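Local atomic coordinates of endolysin (Escherichia coli O157 typing phage 15, PDB entry 7M5I), a protein that probably hydrolyses the beta-1,4 glycosidic links of host peptidoglycan as a family 24 lysozyme, helping the phage burst its bacterial host at release. Residues Q85-L91 against I152-Y158. Sequence-based numbering, arbitrary orientation.
Sequences QNEFDAL and IYLDSVY
N86 folds CG back over its own main chain, flanked by N and C (chi1 54°), and sends the amide to the C-terminal end of helix 140-155; Y153, its CG trans to the backbone N (chi1 176°), swings its ring under the E87 chain. N86 ND2 donates to I152 O over 3.0 Å, the oxygen lying close to the amide plane and the donor in the carbonyl plane. The same carbonyl accepts from S156 N, the backbone bond of the last helical turn, so two donors grip it where S156 leaves the helix with positive phi. S156 OG rests 3.4 Å from N86 CB. E87 CG sits over one face of the Y153 ring, offset toward the rim and 3.9 Å from the centroid, a CH-pi contact. A water donates to both E87 OE2 and Y153 O; K117 forms a salt bridge with that carboxylate, and the Y153 hydroxyl is hydrogen-bonded to H112 ND1. In this phage lysozyme fold the contact joins the start of helix 85-98 to the end of helix 140-155, away from the predicted catalytic residues. A90 CB packs against Y153 CB at 3.6 Å and, more loosely, against I152 CG2, which also lies over a face of the Y158 ring near its rim. Beyond the helix, Y158 OH donates to the anti lone pair of D89 OD2 over 2.6 Å, an oxygen also hydrogen-bonded to S10, while Q85 NE2, which also bonds to the carbonyl of Q8, donates a hydrogen bond to D89 OD1 from above the carboxylate plane.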
loop_
_atom_site.group_PDB
_atom_site.type_symbol
_atom_site.label_atom_id
_atom_site.label_comp_id
_atom_site.label_asym_id
_atom_site.label_seq_id
_atom_site.Cartn_x
_atom_site.Cartn_y
_atom_site.Cartn_z
ATOM N N GLN A 85 13.238 -5.794 6.795
ATOM C CA GLN A 85 12.598 -5.894 5.466
ATOM C C GLN A 85 11.083 -5.944 5.632
ATOM O O GLN A 85 10.375 -5.332 4.809
ATOM C CB GLN A 85 13.101 -7.127 4.716
ATOM C CG GLN A 85 12.594 -7.164 3.286
ATOM C CD GLN A 85 13.024 -5.962 2.465
ATOM O OE1 GLN A 85 14.225 -5.627 2.312
ATOM N NE2 GLN A 85 12.048 -5.275 1.933
ATOM N N ASN A 86 10.584 -6.692 6.617
ATOM C CA ASN A 86 9.121 -6.892 6.800
ATOM C C ASN A 86 8.528 -5.584 7.314
ATOM O O ASN A 86 7.407 -5.246 6.926
ATOM C CB ASN A 86 8.805 -8.095 7.686
ATOM C CG ASN A 86 9.492 -8.052 9.019
ATOM O OD1 ASN A 86 10.705 -8.297 9.052
ATOM N ND2 ASN A 86 8.768 -7.787 10.096
ATOM N N GLU A 87 9.203 -4.838 8.175
ATOM C CA GLU A 87 8.702 -3.514 8.601
ATOM C C GLU A 87 8.588 -2.597 7.380
ATOM O O GLU A 87 7.508 -1.945 7.200
ATOM C CB GLU A 87 9.613 -2.881 9.635
ATOM C CG GLU A 87 9.522 -3.521 11.003
ATOM C CD GLU A 87 10.691 -3.167 11.928
ATOM O OE1 GLU A 87 11.610 -2.418 11.468
ATOM O OE2 GLU A 87 10.642 -3.572 13.097
ATOM N N PHE A 88 9.613 -2.577 6.534
ATOM C CA PHE A 88 9.614 -1.745 5.298
ATOM C C PHE A 88 8.460 -2.201 4.393
ATOM O O PHE A 88 7.669 -1.316 3.920
ATOM C CB PHE A 88 10.939 -1.843 4.557
ATOM C CG PHE A 88 11.019 -0.872 3.414
ATOM C CD1 PHE A 88 11.197 0.496 3.649
ATOM C CD2 PHE A 88 10.906 -1.304 2.112
ATOM C CE1 PHE A 88 11.321 1.391 2.594
ATOM C CE2 PHE A 88 11.033 -0.408 1.056
ATOM C CZ PHE A 88 11.217 0.938 1.310
ATOM N N ASP A 89 8.325 -3.494 4.152
ATOM C CA ASP A 89 7.248 -4.012 3.274
ATOM C C ASP A 89 5.877 -3.533 3.769
ATOM O O ASP A 89 5.020 -3.075 2.926
ATOM C CB ASP A 89 7.273 -5.521 3.141
ATOM C CG ASP A 89 8.443 -6.104 2.384
ATOM O OD1 ASP A 89 9.110 -5.368 1.600
ATOM O OD2 ASP A 89 8.678 -7.351 2.584
ATOM N N ALA A 90 5.619 -3.670 5.059
ATOM C CA ALA A 90 4.339 -3.275 5.664
ATOM C C ALA A 90 4.106 -1.778 5.513
ATOM O O ALA A 90 2.981 -1.344 5.149
ATOM C CB ALA A 90 4.247 -3.699 7.093
ATOM N N LEU A 91 5.111 -0.956 5.810
ATOM C CA LEU A 91 4.966 0.518 5.710
ATOM C C LEU A 91 4.725 0.911 4.249
ATOM O O LEU A 91 3.870 1.757 4.029
ATOM C CB LEU A 91 6.240 1.187 6.241
ATOM C CG LEU A 91 6.461 0.993 7.744
ATOM C CD1 LEU A 91 7.867 1.477 8.102
ATOM C CD2 LEU A 91 5.433 1.720 8.588
ATOM N N ILE A 152 2.515 -8.344 9.036
ATOM C CA ILE A 152 3.809 -8.291 8.285
ATOM C C ILE A 152 4.791 -7.500 9.164
ATOM O O ILE A 152 5.902 -7.968 9.377
ATOM C CB ILE A 152 3.642 -7.621 6.905
ATOM C CG1 ILE A 152 2.701 -8.431 6.001
ATOM C CG2 ILE A 152 4.984 -7.408 6.248
ATOM C CD1 ILE A 152 2.325 -7.725 4.714
ATOM N N TYR A 153 4.367 -6.326 9.634
ATOM C CA TYR A 153 5.247 -5.336 10.300
ATOM C C TYR A 153 5.845 -6.013 11.557
ATOM O O TYR A 153 7.093 -5.913 11.808
ATOM C CB TYR A 153 4.462 -4.072 10.646
ATOM C CG TYR A 153 5.284 -3.060 11.414
ATOM C CD1 TYR A 153 5.336 -3.123 12.796
ATOM C CD2 TYR A 153 6.018 -2.083 10.766
ATOM C CE1 TYR A 153 6.111 -2.234 13.517
ATOM C CE2 TYR A 153 6.817 -1.199 11.468
ATOM C CZ TYR A 153 6.879 -1.277 12.852
ATOM O OH TYR A 153 7.625 -0.371 13.599
ATOM N N LEU A 154 5.001 -6.617 12.395
ATOM C CA LEU A 154 5.472 -7.147 13.717
ATOM C C LEU A 154 6.094 -8.514 13.590
ATOM O O LEU A 154 7.145 -8.733 14.242
ATOM C CB LEU A 154 4.288 -7.264 14.672
ATOM C CG LEU A 154 3.750 -5.956 15.220
ATOM C CD1 LEU A 154 2.449 -6.236 15.973
ATOM C CD2 LEU A 154 4.820 -5.270 16.084
ATOM N N ASP A 155 5.460 -9.427 12.868
ATOM C CA ASP A 155 5.775 -10.875 12.927
ATOM C C ASP A 155 6.372 -11.416 11.624
ATOM O O ASP A 155 6.670 -12.600 11.613
ATOM C CB ASP A 155 4.521 -11.683 13.284
ATOM C CG ASP A 155 3.873 -11.248 14.588
ATOM O OD1 ASP A 155 4.572 -10.803 15.513
ATOM O OD2 ASP A 155 2.638 -11.335 14.659
ATOM N N SER A 156 6.514 -10.611 10.567
ATOM C CA SER A 156 6.985 -11.095 9.261
ATOM C C SER A 156 6.070 -12.227 8.751
ATOM O O SER A 156 6.515 -13.192 8.131
ATOM C CB SER A 156 8.503 -11.474 9.360
ATOM O OG SER A 156 9.040 -11.496 8.038
ATOM N N VAL A 157 4.772 -12.126 9.028
ATOM C CA VAL A 157 3.741 -13.103 8.578
ATOM C C VAL A 157 2.962 -12.421 7.454
ATOM O O VAL A 157 2.339 -11.387 7.708
ATOM C CB VAL A 157 2.808 -13.513 9.738
ATOM C CG1 VAL A 157 1.540 -14.214 9.285
ATOM C CG2 VAL A 157 3.534 -14.372 10.741
ATOM N N TYR A 158 3.071 -12.967 6.263
ATOM C CA TYR A 158 2.549 -12.370 5.017
ATOM C C TYR A 158 1.290 -13.129 4.622
ATOM O O TYR A 158 1.104 -14.260 5.048
ATOM C CB TYR A 158 3.578 -12.448 3.901
ATOM C CG TYR A 158 4.749 -11.526 4.080
ATOM C CD1 TYR A 158 5.783 -11.835 4.979
ATOM C CD2 TYR A 158 4.880 -10.391 3.320
ATOM C CE1 TYR A 158 6.875 -11.002 5.120
ATOM C CE2 TYR A 158 5.953 -9.530 3.486
ATOM C CZ TYR A 158 6.964 -9.850 4.358
ATOM O OH TYR A 158 8.066 -9.032 4.421
HETATM O O HOH W 1 8.863 -5.235 13.778
#